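Local coordinates for beta-galactosidase (PDB 3OGV), which probably hydrolyses terminal non-reducing beta-D-galactose residues from beta-D-galactosides, as a member of glycosyl hydrolase family 35, at residues I213-F218 against G236-P241. Residues are numbered along the deposited sequence; the frame is centred on the assembly and turned at random.
Sequences INNDAF and GHDGYP. With PTQ (2-phenylethyl 1-thio-beta-D-galactopyranoside), chain E.
Gly236 N gives its hydrogen to the amide oxygen OD1 of Asn214 at 2.8 Å, in a nearly straight bond (N-H...O angle 167°). With chi1 of 68°, CG of Asn214 sits between its backbone N and carbonyl carbon, which brings OD1 to Gly236 N. Asparagine fits because ND2 also gives a weak bond to Thr222 O. A leucine in its place would probably leave Gly236 N without this acceptor in a buried spot. Glycine suits the position because a side chain would run into Asn214 O, from which Gly236 CA lies 3.1 Å in a CA-H...O contact. Gly236 O accepts from Asp216 N at 2.9 Å.

His237 is bridged to Asp216 backbone to backbone, its CA 3.1 Å from Asp216 O. Its ND1 donates in the ring plane to Asp238 O, which fixes the imidazole's rotation, and Trp261 meets the ring edge-to-face.

Asp238 N makes a weak bond to Asp216 O, and its carboxylate lies against the backbone oxygens of Asn215 and Asp216. OD2 lies 2.8 Å from Asn215 O; both are acceptors, so a proton on the acid may be favoured. OD1 touches Asn215 CB at 3.3 Å. A water bridges Asp238 O and Ala217 O.

Tyr240 packs along the ligand, CE1 3.8 Å from PTQ C7, while its OH bonds Glu278, two tasks a tyrosine combines. Asn215, held by Glu180, Asn179 and Glu278, reaches the same galactose site. Such a loop, bridged to strand 236-239 beside parallel strand 275-280, belongs to the catalytic TIM barrel, at whose C-terminal strand ends the sugar pocket lies.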
ATOM      1  N   ILE A 213       7.100   2.190  19.152  1.00  7.42           N
ATOM      2  CA  ILE A 213       8.085   2.599  18.155  1.00  7.27           C
ATOM      3  C   ILE A 213       7.604   3.823  17.385  1.00  7.43           C
ATOM      4  O   ILE A 213       6.369   3.919  17.220  1.00 10.22           O
ATOM      5  CB  ILE A 213       8.456   1.385  17.220  1.00  8.49           C
ATOM      6  CG1 ILE A 213       9.693   1.673  16.377  1.00  8.49           C
ATOM      7  CG2 ILE A 213       7.185   0.921  16.446  1.00 11.29           C
ATOM      8  CD1 ILE A 213      10.245   0.324  15.726  1.00 11.31           C
ATOM      9  N   ASN A 214       8.486   4.717  17.030  1.00  7.61           N
ATOM     10  CA  ASN A 214       8.044   5.883  16.275  1.00  7.04           C
ATOM     11  C   ASN A 214       8.615   5.894  14.869  1.00  7.38           C
ATOM     12  O   ASN A 214       9.337   4.971  14.470  1.00  8.92           O
ATOM     13  CB  ASN A 214       8.307   7.202  17.072  1.00  9.27           C
ATOM     14  CG  ASN A 214       9.744   7.521  17.217  1.00 10.58           C
ATOM     15  OD1 ASN A 214      10.628   6.639  17.108  1.00  8.35           O
ATOM     16  ND2 ASN A 214      10.007   8.719  17.707  1.00 15.81           N
ATOM     17  N   ASN A 215       8.347   6.964  14.090  1.00  7.20           N
ATOM     18  CA  ASN A 215       8.646   7.016  12.672  1.00  7.71           C
ATOM     19  C   ASN A 215       9.003   8.414  12.250  1.00  8.08           C
ATOM     20  O   ASN A 215       8.364   9.030  11.415  1.00  8.89           O
ATOM     21  CB  ASN A 215       7.544   6.347  11.777  1.00  7.86           C
ATOM     22  CG  ASN A 215       6.247   7.197  11.763  1.00  7.11           C
ATOM     23  OD1 ASN A 215       5.818   7.682  12.822  1.00  7.86           O
ATOM     24  ND2 ASN A 215       5.610   7.239  10.608  1.00  8.08           N
ATOM     25  N   ASP A 216      10.075   8.938  12.874  1.00  8.50           N
ATOM     26  CA  ASP A 216      10.542  10.303  12.567  1.00  8.74           C
ATOM     27  C   ASP A 216      10.859  10.463  11.084  1.00  8.01           C
ATOM     28  O   ASP A 216      11.441   9.519  10.489  1.00  9.53           O
ATOM     29  CB  ASP A 216      11.789  10.527  13.497  1.00  9.27           C
ATOM     30  CG  ASP A 216      12.085  11.934  13.882  1.00 11.31           C
ATOM     31  OD1 ASP A 216      11.417  12.904  13.448  1.00 12.30           O
ATOM     32  OD2 ASP A 216      13.127  12.111  14.630  1.00 10.73           O
ATOM     33  N   ALA A 217      10.609  11.601  10.447  1.00  8.39           N
ATOM     34  CA  ALA A 217      10.860  11.761   9.040  1.00  8.48           C
ATOM     35  C   ALA A 217      12.290  11.596   8.665  1.00 10.12           C
ATOM     36  O   ALA A 217      12.580  11.173   7.531  1.00 12.48           O
ATOM     37  CB  ALA A 217      10.331  13.125   8.533  1.00  9.84           C
ATOM     38  N   PHE A 218      13.181  11.987   9.573  1.00 10.17           N
ATOM     39  CA  PHE A 218      14.604  11.926   9.365  1.00 10.75           C
ATOM     40  C   PHE A 218      15.177  11.702  10.760  1.00 10.70           C
ATOM     41  O   PHE A 218      14.470  11.704  11.751  1.00 11.46           O
ATOM     42  CB  PHE A 218      15.121  13.253   8.718  1.00 12.70           C
ATOM     43  CG  PHE A 218      14.921  14.468   9.592  1.00 15.93           C
ATOM     44  CD1 PHE A 218      13.679  15.049   9.661  1.00 19.73           C
ATOM     45  CD2 PHE A 218      15.953  14.960  10.407  1.00 20.01           C
ATOM     46  CE1 PHE A 218      13.411  16.177  10.592  1.00 21.04           C
ATOM     47  CE2 PHE A 218      15.725  16.072  11.277  1.00 22.53           C
ATOM     48  CZ  PHE A 218      14.450  16.611  11.368  1.00 22.03           C
ATOM     49  N   GLY A 236      12.546   5.037  15.751  1.00  8.24           N
ATOM     50  CA  GLY A 236      12.431   4.660  14.373  1.00  7.06           C
ATOM     51  C   GLY A 236      12.485   5.867  13.501  1.00  8.57           C
ATOM     52  O   GLY A 236      11.986   6.981  13.939  1.00  8.62           O
ATOM     53  N   HIS A 237      12.944   5.786  12.233  1.00  7.33           N
ATOM     54  CA  HIS A 237      12.810   6.867  11.328  1.00  7.94           C
ATOM     55  C   HIS A 237      12.475   6.358   9.929  1.00  8.30           C
ATOM     56  O   HIS A 237      12.433   5.115   9.704  1.00  8.44           O
ATOM     57  CB  HIS A 237      13.972   7.879  11.353  1.00  8.57           C
ATOM     58  CG  HIS A 237      15.273   7.382  10.752  1.00  8.67           C
ATOM     59  ND1 HIS A 237      15.532   7.405   9.381  1.00  9.02           N
ATOM     60  CD2 HIS A 237      16.427   6.970  11.364  1.00 10.60           C
ATOM     61  CE1 HIS A 237      16.793   6.964   9.187  1.00  9.33           C
ATOM     62  NE2 HIS A 237      17.351   6.687  10.369  1.00 10.21           N
ATOM     63  N   ASP A 238      12.325   7.296   9.002  1.00  8.17           N
ATOM     64  CA  ASP A 238      11.810   6.940   7.663  1.00  7.70           C
ATOM     65  C   ASP A 238      12.896   7.196   6.636  1.00  8.35           C
ATOM     66  O   ASP A 238      13.941   7.812   6.900  1.00  9.22           O
ATOM     67  CB  ASP A 238      10.586   7.862   7.354  1.00  9.44           C
ATOM     68  CG  ASP A 238       9.521   7.714   8.385  1.00 12.28           C
ATOM     69  OD1 ASP A 238       9.372   6.689   9.046  1.00 11.57           O
ATOM     70  OD2 ASP A 238       8.933   8.877   8.675  1.00 13.05           O
ATOM     71  N   GLY A 239      12.624   6.779   5.375  1.00  8.37           N
ATOM     72  CA  GLY A 239      13.475   7.081   4.285  1.00  8.72           C
ATOM     73  C   GLY A 239      12.717   7.029   2.969  1.00  7.53           C
ATOM     74  O   GLY A 239      12.200   5.986   2.649  1.00  7.87           O
ATOM     75  N   TYR A 240      12.733   8.146   2.247  1.00  7.68           N
ATOM     76  CA  TYR A 240      12.166   8.182   0.901  1.00  8.79           C
ATOM     77  C   TYR A 240      13.161   8.919   0.023  1.00  9.57           C
ATOM     78  O   TYR A 240      12.965  10.076  -0.404  1.00 10.61           O
ATOM     79  CB  TYR A 240      10.774   8.859   0.888  1.00 10.03           C
ATOM     80  CG  TYR A 240       9.732   8.078   1.607  1.00  8.86           C
ATOM     81  CD1 TYR A 240       9.502   8.252   2.963  1.00  8.48           C
ATOM     82  CD2 TYR A 240       8.998   7.101   0.939  1.00 10.79           C
ATOM     83  CE1 TYR A 240       8.504   7.522   3.631  1.00  9.30           C
ATOM     84  CE2 TYR A 240       7.941   6.422   1.570  1.00  9.22           C
ATOM     85  CZ  TYR A 240       7.738   6.613   2.945  1.00  8.88           C
ATOM     86  OH  TYR A 240       6.713   5.900   3.536  1.00 10.16           O
ATOM     87  N   PRO A 241      14.321   8.295  -0.263  1.00  9.11           N
ATOM     88  CA  PRO A 241      15.430   9.053  -0.795  1.00 10.82           C
ATOM     89  C   PRO A 241      15.251   9.546  -2.189  1.00 11.41           C
ATOM     90  O   PRO A 241      15.931  10.540  -2.526  1.00 13.92           O
ATOM     91  CB  PRO A 241      16.604   8.036  -0.717  1.00 12.35           C
ATOM     92  CG  PRO A 241      16.042   6.767  -0.371  1.00 14.64           C
ATOM     93  CD  PRO A 241      14.639   6.914   0.138  1.00 10.07           C
TER
HETATM   94  C1  PTQ E1024       5.182   9.360   5.429  1.00  7.38           C
HETATM   95  O1  PTQ E1024       4.955   9.688   4.034  1.00  9.24           O
HETATM   96  S1  PTQ E1024       6.059  10.816   6.138  1.00 10.93           S
HETATM   97  C2  PTQ E1024       3.935   9.109   6.206  1.00  7.18           C
HETATM   98  O2  PTQ E1024       4.192   8.702   7.521  1.00  8.05           O
HETATM   99  C3  PTQ E1024       2.975   8.139   5.516  1.00  6.15           C
HETATM  100  O3  PTQ E1024       1.734   8.147   6.158  1.00  7.13           O
HETATM  101  C4  PTQ E1024       2.865   8.457   4.038  1.00  6.12           C
HETATM  102  O4  PTQ E1024       2.125   9.718   3.963  1.00  8.44           O
HETATM  103  C5  PTQ E1024       4.170   8.600   3.338  1.00  7.23           C
HETATM  104  O5  PTQ E1024       3.474   8.112   1.138  1.00  8.12           O
HETATM  105  C6  PTQ E1024       4.254   9.092   1.930  1.00  7.37           C
HETATM  106  C7  PTQ E1024       7.572  10.836   5.145  1.00 11.22           C
HETATM  107  C8  PTQ E1024       8.370  12.104   5.303  1.00 11.39           C
HETATM  108  C9  PTQ E1024       9.572  12.111   4.446  1.00 11.70           C
HETATM  109  C10 PTQ E1024       9.497  12.617   3.153  1.00 14.62           C
HETATM  110  C11 PTQ E1024      10.652  12.547   2.345  1.00 15.43           C
HETATM  111  C12 PTQ E1024      11.834  11.965   2.853  1.00 15.17           C
HETATM  112  C13 PTQ E1024      11.840  11.448   4.125  1.00 13.15           C
HETATM  113  C14 PTQ E1024      10.739  11.469   4.883  1.00 12.64           C
HETATM  114  O   HOH W   1      14.812  10.344   6.087  1.00 11.26           O